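VP5 (Halorubrum pleomorphic virus 6, PDB 6QGL) probably merges the viral envelope with the host membrane, as an envelope protein of a haloarchaeal pleomorphic virus proposed to act as a membrane fusion protein. Local coordinates at residues A[41-46]-A[140-145]; A[467-472]-A[484-489]; A[118-123]-A[234-239]. All blocks are in the same frame, centred on the assembly; numbering follows the deposited sequence.

Interactions 1 and 3 both lie in the helical N-terminal part of the envelope protein, and both use helix 97-140. Interaction 3 joins the middle of that helix to helix 229-257. Interaction 1 joins its C-terminal end to the start of helix 43-66. Their centres are about 33 Å apart. Their segments alternate along the chain, in the order 41-46, 118-123, 140-145 and 234-239. Helix 97-140 thus ties the two into one helical part. Interaction 2 is a separate contact, last along the chain, between a loop and helix 480-496. Its centre is about 28 Å from that of interaction 3. Interactions 1 and 2 lie on opposite sides of the chain's centre, with nearest atoms about 45 Å apart.

Interaction 1: A[41-46]-A[140-145]; sequences LTPDVL and HADVGL
The first torsions of L46 and H140 turn the two side chains to face each other. The L46 CG is anti to the backbone N (chi1 179°), and the H140 CG is anti to its carbonyl carbon (chi1 -85°). The motif is a helix start packed against a helix end. P43 opens helix 43-66, and H140 closes helix 97-140. A141 then leaves the helix with positive phi, and the chain turns so that D142 and V143 also face the first helix. L46 CD2 lies over one face of the imidazole, 3.8 Å from the ring centroid. This is a CH-pi contact, displaced toward the rim of the ring. L41 comes in at the edge of the same ring, with its CB in the ring plane and 3.6 Å from H140 NE2. The ring has weak hydrogen bonds from NE2 to A38 O and from ND1 to T136 O, which would help fix its rotation. L46 CD2 also packs 3.6 Å from V143 CG2, so one methyl bridges the histidine and the valine. No hydrogen bond joins the two segments. The D142 side chain crosses the proline ring at about a right angle. P43 N has no hydrogen to offer the D142 carboxylate. D142 OD2 lies beside the N-terminal end of helix 43-66, whose dipole might stabilise its charge. D142 OD2 is 3.3 Å from P43 CD.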
loop_
_atom_site.group_PDB
_atom_site.type_symbol
_atom_site.label_atom_id
_atom_site.label_comp_id
_atom_site.label_asym_id
_atom_site.label_seq_id
_atom_site.Cartn_x
_atom_site.Cartn_y
_atom_site.Cartn_z
ATOM N N LEU A 41 -31.924 7.247 2.000
ATOM C CA LEU A 41 -31.146 6.385 2.887
ATOM C C LEU A 41 -31.535 6.543 4.346
ATOM O O LEU A 41 -32.097 7.566 4.733
ATOM C CB LEU A 41 -29.638 6.651 2.723
ATOM C CG LEU A 41 -28.952 6.220 1.428
ATOM C CD1 LEU A 41 -27.487 6.502 1.508
ATOM C CD2 LEU A 41 -29.100 4.740 1.163
ATOM N N THR A 42 -31.206 5.538 5.167
ATOM C CA THR A 42 -31.501 5.576 6.592
ATOM C C THR A 42 -30.236 6.023 7.363
ATOM O O THR A 42 -29.120 5.769 6.888
ATOM C CB THR A 42 -32.173 4.271 7.068
ATOM O OG1 THR A 42 -32.478 4.381 8.442
ATOM C CG2 THR A 42 -31.344 3.050 6.906
ATOM N N PRO A 43 -30.383 6.749 8.509
ATOM C CA PRO A 43 -29.199 7.223 9.246
ATOM C C PRO A 43 -28.183 6.136 9.551
ATOM O O PRO A 43 -26.993 6.387 9.397
ATOM C CB PRO A 43 -29.784 7.797 10.540
ATOM C CG PRO A 43 -31.151 8.147 10.219
ATOM C CD PRO A 43 -31.623 7.197 9.176
ATOM N N ASP A 44 -28.649 4.936 9.956
ATOM C CA ASP A 44 -27.771 3.807 10.251
ATOM C C ASP A 44 -27.027 3.344 9.005
ATOM O O ASP A 44 -25.822 3.095 9.087
ATOM C CB ASP A 44 -28.554 2.643 10.878
ATOM C CG ASP A 44 -29.033 2.871 12.302
ATOM O OD1 ASP A 44 -28.610 3.867 12.922
ATOM O OD2 ASP A 44 -29.825 2.047 12.797
ATOM N N VAL A 45 -27.731 3.261 7.850
ATOM C CA VAL A 45 -27.133 2.836 6.577
ATOM C C VAL A 45 -26.114 3.867 6.083
ATOM O O VAL A 45 -25.027 3.470 5.651
ATOM C CB VAL A 45 -28.186 2.431 5.514
ATOM C CG1 VAL A 45 -27.625 2.472 4.093
ATOM C CG2 VAL A 45 -28.722 1.037 5.826
ATOM N N LEU A 46 -26.429 5.174 6.203
ATOM C CA LEU A 46 -25.501 6.234 5.796
ATOM C C LEU A 46 -24.226 6.193 6.638
ATOM O O LEU A 46 -23.137 6.259 6.070
ATOM C CB LEU A 46 -26.147 7.639 5.816
ATOM C CG LEU A 46 -25.229 8.826 5.422
ATOM C CD1 LEU A 46 -24.706 8.704 3.991
ATOM C CD2 LEU A 46 -25.917 10.151 5.600
ATOM N N HIS A 140 -28.540 14.993 4.011
ATOM C CA HIS A 140 -29.419 13.983 4.601
ATOM C C HIS A 140 -30.128 14.544 5.816
ATOM O O HIS A 140 -31.341 14.364 5.945
ATOM C CB HIS A 140 -28.648 12.698 4.919
ATOM C CG HIS A 140 -28.526 11.767 3.751
ATOM N ND1 HIS A 140 -27.925 12.166 2.567
ATOM C CD2 HIS A 140 -28.912 10.477 3.628
ATOM C CE1 HIS A 140 -27.975 11.116 1.763
ATOM N NE2 HIS A 140 -28.555 10.074 2.359
ATOM N N ALA A 141 -29.377 15.278 6.669
ATOM C CA ALA A 141 -29.848 15.969 7.872
ATOM C C ALA A 141 -30.288 15.034 9.010
ATOM O O ALA A 141 -30.759 15.501 10.054
ATOM C CB ALA A 141 -30.944 16.956 7.518
ATOM N N ASP A 142 -30.086 13.724 8.822
ATOM C CA ASP A 142 -30.393 12.681 9.800
ATOM C C ASP A 142 -29.105 12.205 10.506
ATOM O O ASP A 142 -29.171 11.421 11.456
ATOM C CB ASP A 142 -31.131 11.512 9.116
ATOM C CG ASP A 142 -30.395 10.828 7.974
ATOM O OD1 ASP A 142 -29.274 11.265 7.636
ATOM O OD2 ASP A 142 -30.942 9.859 7.415
ATOM N N VAL A 143 -27.933 12.680 10.024
ATOM C CA VAL A 143 -26.603 12.356 10.563
ATOM C C VAL A 143 -25.894 13.671 10.908
ATOM O O VAL A 143 -25.959 14.625 10.132
ATOM C CB VAL A 143 -25.772 11.480 9.575
ATOM C CG1 VAL A 143 -24.404 11.122 10.150
ATOM C CG2 VAL A 143 -26.524 10.212 9.193
ATOM N N GLY A 144 -25.256 13.716 12.073
ATOM C CA GLY A 144 -24.527 14.898 12.511
ATOM C C GLY A 144 -23.151 14.991 11.886
ATOM O O GLY A 144 -22.555 13.965 11.535
ATOM N N LEU A 145 -22.634 16.227 11.757
ATOM C CA LEU A 145 -21.302 16.503 11.219
ATOM C C LEU A 145 -20.218 15.909 12.106
ATOM O O LEU A 145 -19.155 15.546 11.602
ATOM C CB LEU A 145 -21.069 18.008 11.054
ATOM C CG LEU A 145 -21.754 18.686 9.875
ATOM C CD1 LEU A 145 -21.728 20.172 10.038
ATOM C CD2 LEU A 145 -21.095 18.319 8.559
#

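Interaction 2: A[467-472]-A[484-489]; sequences TSSEPQ and DQLEQQ
S469 and L486 mark the closest backbone approach, 6.0 Å between their CA atoms, where the extended chain of 467-472 passes the helical segment 484-489. The S469 CB bond points toward the helix. Its chi1 of -60° places OG anti to the carbonyl carbon and beside the backbone N. From there OG reaches Q489. The glutamine has its CG anti to the carbonyl carbon, and its chain runs extended beyond CG and brings the amide alongside the serine. S469 OG then donates a weak hydrogen bond to Q489 OE1, at 3.4 Å. The serine oxygen also touches the start of the glutamine chain, with S469 OG 3.5 Å from Q489 CB. The amide oxygen lies close to the serine backbone as well, with Q489 OE1 3.6 Å from S469 CA. The amide nitrogen is less engaged. Q489 NE2 stays 4.1 Å from S468 O, too far for a hydrogen bond.

The arrangement is a loop packed on a helix, within the C-terminal region. The loop follows strand 447-454 and leads into helix 480-496, so the helix packs against the loop that leads into it, 11 residues separating the two segments. L486 and Q489 stand three residues apart, close to one turn of that helix, and S469 meets both. L486 supplies the apolar side. L486 CD1 touches S469 CB at 4.1 Å. The leucine also packs on H77 and T81 of helix 73-92. The loop is held beyond the contact too: S469 O accepts a hydrogen bond from N298 ND2, and Q472 N donates one to H77 ND1.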
loop_
_atom_site.group_PDB
_atom_site.type_symbol
_atom_site.label_atom_id
_atom_site.label_comp_id
_atom_site.label_asym_id
_atom_site.label_seq_id
_atom_site.Cartn_x
_atom_site.Cartn_y
_atom_site.Cartn_z
ATOM N N THR A 467 18.399 -11.579 -3.318
ATOM C CA THR A 467 19.254 -10.986 -4.347
ATOM C C THR A 467 18.752 -9.617 -4.790
ATOM O O THR A 467 17.540 -9.380 -4.845
ATOM C CB THR A 467 19.423 -11.924 -5.558
ATOM O OG1 THR A 467 18.142 -12.346 -6.024
ATOM C CG2 THR A 467 20.311 -13.129 -5.261
ATOM N N SER A 468 19.704 -8.721 -5.110
ATOM C CA SER A 468 19.488 -7.360 -5.608
ATOM C C SER A 468 20.748 -6.860 -6.326
ATOM O O SER A 468 21.861 -7.279 -5.990
ATOM C CB SER A 468 19.101 -6.407 -4.476
ATOM O OG SER A 468 20.198 -6.058 -3.646
ATOM N N SER A 469 20.565 -5.958 -7.306
ATOM C CA SER A 469 21.644 -5.334 -8.075
ATOM C C SER A 469 22.404 -4.316 -7.213
ATOM O O SER A 469 21.918 -3.924 -6.148
ATOM C CB SER A 469 21.083 -4.660 -9.326
ATOM O OG SER A 469 20.435 -5.595 -10.174
ATOM N N GLU A 470 23.603 -3.905 -7.672
ATOM C CA GLU A 470 24.485 -2.945 -7.002
ATOM C C GLU A 470 23.770 -1.597 -6.752
ATOM O O GLU A 470 23.367 -0.947 -7.721
ATOM C CB GLU A 470 25.765 -2.740 -7.841
ATOM C CG GLU A 470 26.810 -1.826 -7.215
ATOM C CD GLU A 470 27.833 -1.216 -8.162
ATOM O OE1 GLU A 470 28.589 -0.328 -7.709
ATOM O OE2 GLU A 470 27.879 -1.615 -9.348
ATOM N N PRO A 471 23.586 -1.173 -5.470
ATOM C CA PRO A 471 22.925 0.122 -5.210
ATOM C C PRO A 471 23.727 1.280 -5.783
ATOM O O PRO A 471 24.953 1.274 -5.697
ATOM C CB PRO A 471 22.866 0.206 -3.676
ATOM C CG PRO A 471 23.124 -1.167 -3.189
ATOM C CD PRO A 471 24.001 -1.820 -4.209
ATOM N N GLN A 472 23.032 2.251 -6.384
ATOM C CA GLN A 472 23.639 3.423 -6.997
ATOM C C GLN A 472 24.049 4.472 -5.975
ATOM O O GLN A 472 23.274 4.816 -5.083
ATOM C CB GLN A 472 22.705 4.022 -8.040
ATOM C CG GLN A 472 23.411 4.297 -9.355
ATOM C CD GLN A 472 22.667 3.800 -10.567
ATOM O OE1 GLN A 472 23.214 3.739 -11.669
ATOM N NE2 GLN A 472 21.408 3.435 -10.405
ATOM N N ASP A 484 26.161 -3.436 -17.474
ATOM C CA ASP A 484 25.812 -4.717 -18.101
ATOM C C ASP A 484 25.177 -5.652 -17.074
ATOM O O ASP A 484 24.187 -6.316 -17.389
ATOM C CB ASP A 484 27.050 -5.379 -18.741
ATOM C CG ASP A 484 27.506 -4.795 -20.069
ATOM O OD1 ASP A 484 26.721 -4.048 -20.696
ATOM O OD2 ASP A 484 28.642 -5.103 -20.491
ATOM N N GLN A 485 25.729 -5.670 -15.839
ATOM C CA GLN A 485 25.232 -6.466 -14.717
ATOM C C GLN A 485 23.845 -5.999 -14.287
ATOM O O GLN A 485 23.013 -6.840 -13.967
ATOM C CB GLN A 485 26.201 -6.419 -13.528
ATOM C CG GLN A 485 27.335 -7.439 -13.621
ATOM C CD GLN A 485 28.327 -7.389 -12.474
ATOM O OE1 GLN A 485 29.372 -8.046 -12.512
ATOM N NE2 GLN A 485 28.040 -6.622 -11.427
ATOM N N LEU A 486 23.588 -4.669 -14.305
ATOM C CA LEU A 486 22.295 -4.081 -13.944
ATOM C C LEU A 486 21.162 -4.638 -14.824
ATOM O O LEU A 486 20.149 -5.082 -14.283
ATOM C CB LEU A 486 22.350 -2.538 -14.012
ATOM C CG LEU A 486 21.078 -1.774 -13.600
ATOM C CD1 LEU A 486 20.961 -1.658 -12.092
ATOM C CD2 LEU A 486 21.049 -0.395 -14.218
ATOM N N GLU A 487 21.355 -4.644 -16.162
ATOM C CA GLU A 487 20.383 -5.148 -17.139
ATOM C C GLU A 487 20.237 -6.671 -17.068
ATOM O O GLU A 487 19.116 -7.171 -17.157
ATOM C CB GLU A 487 20.767 -4.712 -18.566
ATOM C CG GLU A 487 19.658 -4.902 -19.595
ATOM C CD GLU A 487 19.958 -4.517 -21.033
ATOM O OE1 GLU A 487 21.111 -4.711 -21.485
ATOM O OE2 GLU A 487 19.026 -4.041 -21.718
ATOM N N GLN A 488 21.366 -7.398 -16.926
ATOM C CA GLN A 488 21.418 -8.862 -16.862
ATOM C C GLN A 488 20.760 -9.402 -15.590
ATOM O O GLN A 488 19.891 -10.271 -15.696
ATOM C CB GLN A 488 22.870 -9.369 -17.006
ATOM C CG GLN A 488 23.007 -10.879 -17.208
ATOM C CD GLN A 488 22.704 -11.305 -18.623
ATOM O OE1 GLN A 488 21.556 -11.589 -18.980
ATOM N NE2 GLN A 488 23.731 -11.363 -19.461
ATOM N N GLN A 489 21.162 -8.887 -14.400
ATOM C CA GLN A 489 20.615 -9.285 -13.094
ATOM C C GLN A 489 19.104 -9.061 -13.034
ATOM O O GLN A 489 18.390 -9.919 -12.528
ATOM C CB GLN A 489 21.293 -8.526 -11.938
ATOM C CG GLN A 489 22.691 -9.019 -11.569
ATOM C CD GLN A 489 23.308 -8.195 -10.460
ATOM O OE1 GLN A 489 23.536 -6.985 -10.590
ATOM N NE2 GLN A 489 23.602 -8.839 -9.340
#

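Interaction 3: A[118-123]-A[234-239]; sequences NFYKSW and AVETEM
F119 reaches across from helix 97-140 to M239, V235 and E236 of helix 229-257. Its CG is anti to the backbone N (chi1 179°), which extends the ring toward that helix. F119 CB lies 4.0 Å from M239 CE, and the same methyl sits next to F119 CG. M239 CE makes a CH-pi contact over one face of the phenyl ring. M239 SD lies farther off and oblique, so the pair is also a Met-aromatic contact. Next along the ring, F119 CE1 meets V235 CG1 at 3.7 Å. At the tip, F119 CZ approaches V235 CB at 3.9 Å. On the other flank, CE2 comes near the E236 carboxylate.

The helical segments 118-123 and 234-239 run nearly antiparallel, at 164°, as neighbours in a helical bundle. Their axes are 11.9 Å apart at closest approach, and large side chains span the gap. M65 of helix 43-66 also touches F119.

Y120 crosses beside this apolar patch. Y120 OH donates a hydrogen bond of 2.7 Å to E236 OE1, meeting it on the syn side and 16° out of the carboxylate plane. R116 NH1 also bonds to Y120 OH. K207 NZ forms a long, weak ion pair with E236 OE2.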
loop_
_atom_site.group_PDB
_atom_site.type_symbol
_atom_site.label_atom_id
_atom_site.label_comp_id
_atom_site.label_asym_id
_atom_site.label_seq_id
_atom_site.Cartn_x
_atom_site.Cartn_y
_atom_site.Cartn_z
ATOM N N ASN A 118 1.701 12.149 -8.264
ATOM C CA ASN A 118 0.946 10.964 -7.835
ATOM C C ASN A 118 0.619 11.010 -6.351
ATOM O O ASN A 118 -0.520 10.737 -5.968
ATOM C CB ASN A 118 1.705 9.680 -8.158
ATOM C CG ASN A 118 1.825 9.373 -9.624
ATOM O OD1 ASN A 118 1.137 9.939 -10.487
ATOM N ND2 ASN A 118 2.724 8.469 -9.931
ATOM N N PHE A 119 1.615 11.378 -5.527
ATOM C CA PHE A 119 1.494 11.493 -4.081
ATOM C C PHE A 119 0.474 12.573 -3.691
ATOM O O PHE A 119 -0.447 12.278 -2.926
ATOM C CB PHE A 119 2.876 11.747 -3.449
ATOM C CG PHE A 119 2.878 11.913 -1.952
ATOM C CD1 PHE A 119 2.649 10.827 -1.114
ATOM C CD2 PHE A 119 3.133 13.152 -1.375
ATOM C CE1 PHE A 119 2.641 10.984 0.273
ATOM C CE2 PHE A 119 3.141 13.304 0.013
ATOM C CZ PHE A 119 2.900 12.218 0.827
ATOM N N TYR A 120 0.607 13.800 -4.246
ATOM C CA TYR A 120 -0.321 14.901 -3.955
ATOM C C TYR A 120 -1.712 14.667 -4.529
ATOM O O TYR A 120 -2.689 15.122 -3.932
ATOM C CB TYR A 120 0.232 16.261 -4.407
ATOM C CG TYR A 120 1.586 16.625 -3.841
ATOM C CD1 TYR A 120 1.898 16.380 -2.507
ATOM C CD2 TYR A 120 2.535 17.271 -4.627
ATOM C CE1 TYR A 120 3.143 16.713 -1.984
ATOM C CE2 TYR A 120 3.782 17.614 -4.114
ATOM C CZ TYR A 120 4.080 17.336 -2.791
ATOM O OH TYR A 120 5.307 17.672 -2.287
ATOM N N LYS A 121 -1.809 13.945 -5.668
ATOM C CA LYS A 121 -3.086 13.600 -6.298
ATOM C C LYS A 121 -3.925 12.728 -5.365
ATOM O O LYS A 121 -5.125 12.974 -5.244
ATOM C CB LYS A 121 -2.879 12.899 -7.651
ATOM C CG LYS A 121 -3.135 13.801 -8.855
ATOM C CD LYS A 121 -2.510 13.277 -10.147
ATOM C CE LYS A 121 -3.244 12.136 -10.815
ATOM N NZ LYS A 121 -2.402 11.488 -11.857
ATOM N N SER A 122 -3.293 11.740 -4.683
ATOM C CA SER A 122 -3.985 10.845 -3.748
ATOM C C SER A 122 -4.442 11.570 -2.477
ATOM O O SER A 122 -5.492 11.217 -1.934
ATOM C CB SER A 122 -3.151 9.606 -3.428
ATOM O OG SER A 122 -2.157 9.851 -2.450
ATOM N N TRP A 123 -3.681 12.598 -2.027
ATOM C CA TRP A 123 -4.053 13.428 -0.876
ATOM C C TRP A 123 -5.292 14.230 -1.262
ATOM O O TRP A 123 -6.275 14.225 -0.525
ATOM C CB TRP A 123 -2.908 14.376 -0.457
ATOM C CG TRP A 123 -3.356 15.512 0.422
ATOM C CD1 TRP A 123 -3.637 16.790 0.031
ATOM C CD2 TRP A 123 -3.657 15.445 1.822
ATOM N NE1 TRP A 123 -4.073 17.529 1.107
ATOM C CE2 TRP A 123 -4.071 16.736 2.223
ATOM C CE3 TRP A 123 -3.583 14.425 2.787
ATOM C CZ2 TRP A 123 -4.430 17.030 3.543
ATOM C CZ3 TRP A 123 -3.931 14.721 4.094
ATOM C CH2 TRP A 123 -4.361 16.005 4.458
ATOM N N ALA A 234 5.642 12.200 6.786
ATOM C CA ALA A 234 6.759 11.256 6.860
ATOM C C ALA A 234 7.237 10.903 5.452
ATOM O O ALA A 234 8.435 10.982 5.179
ATOM C CB ALA A 234 6.342 9.999 7.609
ATOM N N VAL A 235 6.289 10.590 4.548
ATOM C CA VAL A 235 6.561 10.256 3.145
ATOM C C VAL A 235 7.080 11.505 2.417
ATOM O O VAL A 235 8.026 11.402 1.632
ATOM C CB VAL A 235 5.321 9.632 2.438
ATOM C CG1 VAL A 235 5.681 9.115 1.044
ATOM C CG2 VAL A 235 4.709 8.512 3.276
ATOM N N GLU A 236 6.482 12.678 2.711
ATOM C CA GLU A 236 6.865 13.966 2.131
ATOM C C GLU A 236 8.328 14.308 2.430
ATOM O O GLU A 236 9.088 14.566 1.494
ATOM C CB GLU A 236 5.919 15.083 2.617
ATOM C CG GLU A 236 6.391 16.504 2.339
ATOM C CD GLU A 236 6.482 16.953 0.890
ATOM O OE1 GLU A 236 5.738 16.410 0.043
ATOM O OE2 GLU A 236 7.285 17.872 0.608
ATOM N N THR A 237 8.717 14.292 3.725
ATOM C CA THR A 237 10.078 14.604 4.178
ATOM C C THR A 237 11.104 13.608 3.644
ATOM O O THR A 237 12.231 14.003 3.346
ATOM C CB THR A 237 10.145 14.763 5.701
ATOM O OG1 THR A 237 9.623 13.590 6.323
ATOM C CG2 THR A 237 9.398 15.996 6.194
ATOM N N GLU A 238 10.706 12.328 3.496
ATOM C CA GLU A 238 11.555 11.270 2.957
ATOM C C GLU A 238 11.759 11.470 1.456
ATOM O O GLU A 238 12.869 11.267 0.959
ATOM C CB GLU A 238 10.949 9.896 3.246
ATOM C CG GLU A 238 11.265 9.354 4.628
ATOM C CD GLU A 238 10.257 8.367 5.193
ATOM O OE1 GLU A 238 9.722 7.545 4.416
ATOM O OE2 GLU A 238 9.999 8.416 6.418
ATOM N N MET A 239 10.693 11.901 0.746
ATOM C CA MET A 239 10.707 12.200 -0.686
ATOM C C MET A 239 11.683 13.345 -0.959
ATOM O O MET A 239 12.473 13.253 -1.900
ATOM C CB MET A 239 9.298 12.581 -1.150
ATOM C CG MET A 239 8.968 12.149 -2.549
ATOM S SD MET A 239 7.190 12.354 -2.865
ATOM C CE MET A 239 6.585 10.832 -2.268
#